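Local coordinates for walker-type atpase (Pyrococcus abyssi, PDB 2QEN), which binds ADP and magnesium in a P-loop ATPase fold and is probably an ATP-binding enzyme, its cellular role being unknown, at residues G272-L277 with R283-L288. The protein carries 1 engineered substitution. Residues are numbered along the deposited sequence; the frame is centred on the assembly and turned at random.
Sequences GELEEL and RYVDIL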
loop_
_atom_site.group_PDB
_atom_site.type_symbol
_atom_site.label_atom_id
_atom_site.label_comp_id
_atom_site.label_asym_id
_atom_site.label_seq_id
_atom_site.Cartn_x
_atom_site.Cartn_y
_atom_site.Cartn_z
ATOM N N GLY A 272 4.391 11.706 12.009
ATOM C CA GLY A 272 5.644 11.371 11.315
ATOM C C GLY A 272 5.522 11.595 9.819
ATOM O O GLY A 272 6.416 12.164 9.199
ATOM N N GLU A 273 4.405 11.145 9.251
ATOM C CA GLU A 273 4.078 11.362 7.843
ATOM C C GLU A 273 3.753 12.825 7.521
ATOM O O GLU A 273 4.096 13.315 6.445
ATOM C CB GLU A 273 2.903 10.491 7.429
ATOM C CG GLU A 273 3.180 9.019 7.474
ATOM C CD GLU A 273 1.941 8.200 7.762
ATOM O OE1 GLU A 273 0.822 8.639 7.415
ATOM O OE2 GLU A 273 2.094 7.105 8.339
ATOM N N LEU A 274 3.096 13.518 8.445
ATOM C CA LEU A 274 2.832 14.938 8.263
ATOM C C LEU A 274 4.122 15.778 8.290
ATOM O O LEU A 274 4.191 16.824 7.634
ATOM C CB LEU A 274 1.810 15.442 9.288
ATOM C CG LEU A 274 0.369 14.930 9.176
ATOM C CD1 LEU A 274 -0.441 15.390 10.392
ATOM C CD2 LEU A 274 -0.319 15.364 7.870
ATOM N N GLU A 275 5.129 15.313 9.042
ATOM C CA GLU A 275 6.472 15.906 9.028
ATOM C C GLU A 275 7.051 15.885 7.615
ATOM O O GLU A 275 7.574 16.897 7.134
ATOM C CB GLU A 275 7.433 15.144 9.955
ATOM C CG GLU A 275 7.358 15.489 11.435
ATOM C CD GLU A 275 8.512 14.884 12.249
ATOM O OE1 GLU A 275 9.071 13.829 11.845
ATOM O OE2 GLU A 275 8.869 15.468 13.301
ATOM N N GLU A 276 6.966 14.720 6.968
ATOM C CA GLU A 276 7.445 14.536 5.600
ATOM C C GLU A 276 6.791 15.545 4.655
ATOM O O GLU A 276 7.489 16.226 3.897
ATOM C CB GLU A 276 7.209 13.093 5.116
ATOM C CG GLU A 276 7.945 12.006 5.926
ATOM C CD GLU A 276 7.671 10.570 5.440
ATOM O OE1 GLU A 276 6.503 10.222 5.138
ATOM O OE2 GLU A 276 8.638 9.778 5.378
ATOM N N LEU A 277 5.460 15.643 4.718
ATOM C CA LEU A 277 4.697 16.592 3.905
ATOM C C LEU A 277 5.071 18.049 4.177
ATOM O O LEU A 277 5.192 18.836 3.243
ATOM C CB LEU A 277 3.189 16.423 4.141
ATOM C CG LEU A 277 2.323 15.561 3.225
ATOM C CD1 LEU A 277 0.858 15.706 3.639
ATOM C CD2 LEU A 277 2.495 15.961 1.769
ATOM N N ARG A 283 2.086 24.357 3.514
ATOM C CA ARG A 283 0.743 24.449 2.940
ATOM C C ARG A 283 -0.056 23.140 2.947
ATOM O O ARG A 283 -1.239 23.146 3.276
ATOM C CB ARG A 283 0.828 25.010 1.518
ATOM C CG ARG A 283 0.376 26.457 1.355
ATOM C CD ARG A 283 0.505 27.280 2.624
ATOM N NE ARG A 283 1.804 27.910 2.643
ATOM C CZ ARG A 283 2.550 28.101 3.723
ATOM N NH1 ARG A 283 2.148 27.716 4.929
ATOM N NH2 ARG A 283 3.718 28.682 3.574
ATOM N N TYR A 284 0.582 22.030 2.582
ATOM C CA TYR A 284 -0.079 20.709 2.580
ATOM C C TYR A 284 -0.780 20.403 3.894
ATOM O O TYR A 284 -1.927 20.001 3.895
ATOM C CB TYR A 284 0.911 19.580 2.279
ATOM C CG TYR A 284 1.330 19.445 0.836
ATOM C CD1 TYR A 284 0.381 19.367 -0.188
ATOM C CD2 TYR A 284 2.680 19.345 0.496
ATOM C CE1 TYR A 284 0.770 19.218 -1.520
ATOM C CE2 TYR A 284 3.081 19.202 -0.826
ATOM C CZ TYR A 284 2.121 19.144 -1.830
ATOM O OH TYR A 284 2.517 19.010 -3.141
ATOM N N VAL A 285 -0.075 20.595 5.006
ATOM C CA VAL A 285 -0.622 20.300 6.334
ATOM C C VAL A 285 -1.708 21.298 6.752
ATOM O O VAL A 285 -2.696 20.917 7.386
ATOM C CB VAL A 285 0.475 20.204 7.406
ATOM C CG1 VAL A 285 -0.120 19.760 8.733
ATOM C CG2 VAL A 285 1.542 19.222 6.964
ATOM N N ASP A 286 -1.510 22.562 6.382
ATOM C CA ASP A 286 -2.505 23.623 6.571
ATOM C C ASP A 286 -3.825 23.275 5.872
ATOM O O ASP A 286 -4.896 23.467 6.441
ATOM C CB ASP A 286 -1.975 24.959 6.037
ATOM C CG ASP A 286 -0.930 25.612 6.966
ATOM O OD1 ASP A 286 -0.697 25.138 8.101
ATOM O OD2 ASP A 286 -0.340 26.634 6.547
ATOM N N ILE A 287 -3.736 22.789 4.634
ATOM C CA ILE A 287 -4.909 22.433 3.837
ATOM C C ILE A 287 -5.627 21.223 4.451
ATOM O O ILE A 287 -6.849 21.203 4.563
ATOM C CB ILE A 287 -4.528 22.173 2.358
ATOM C CG1 ILE A 287 -4.043 23.472 1.690
ATOM C CG2 ILE A 287 -5.694 21.563 1.586
ATOM C CD1 ILE A 287 -3.459 23.290 0.268
ATOM N N LEU A 288 -4.838 20.241 4.861
ATOM C CA LEU A 288 -5.306 19.030 5.527
ATOM C C LEU A 288 -6.042 19.346 6.826
ATOM O O LEU A 288 -7.162 18.877 7.048
ATOM C CB LEU A 288 -4.107 18.123 5.790
ATOM C CG LEU A 288 -3.907 16.839 4.956
ATOM C CD1 LEU A 288 -4.717 16.749 3.673
ATOM C CD2 LEU A 288 -2.456 16.486 4.713
#
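Leu277 reaches Tyr284 and Leu288 with different methyls. Leu277 CD2 lies obliquely against the Tyr284 ring, 3.6 Å from Tyr284 CD2, and the two side chains cross at about a right angle. The other methyl, Leu277 CD1, meets Leu288 CD2 at 3.6 Å. That same Leu288 CD2 is also 4.0 Å from Leu274 CD2, so one methyl bridges leucines a helical turn apart. Val285 makes its closest approach to backbone: a chi1 of -174° puts CG2 anti to the carbonyl carbon of Val285, where Val285 CG2 rests 3.6 Å from Leu274 O, with Leu277 CB a little further off.

These residues join the end of the long helix 255-280 to helix 282-292, which lies in a region that resembles the winged helix-turn-helix domain at the C-terminus of MCM proteins. The chain turns sharply between the two helices, whose short segments are inclined at 127° and approach to 9.3 Å between axes. Cut back to an alanine here, Leu277 would lose both methyls, and the Tyr284 ring and Leu288 CD2 would probably face a gap between them.

Further out, Leu348 of helix 342-348 touches Leu274 and Leu288, while Leu320 and Leu324 of helix 314-326 pack on Tyr284, whose OH hydrogen-bonds Arg280 NH2. Glu273, next to Leu274 in the chain, forms a salt bridge through OE2 with NH2 of the ADP-binding Arg41, tying this helix to the nucleotide site.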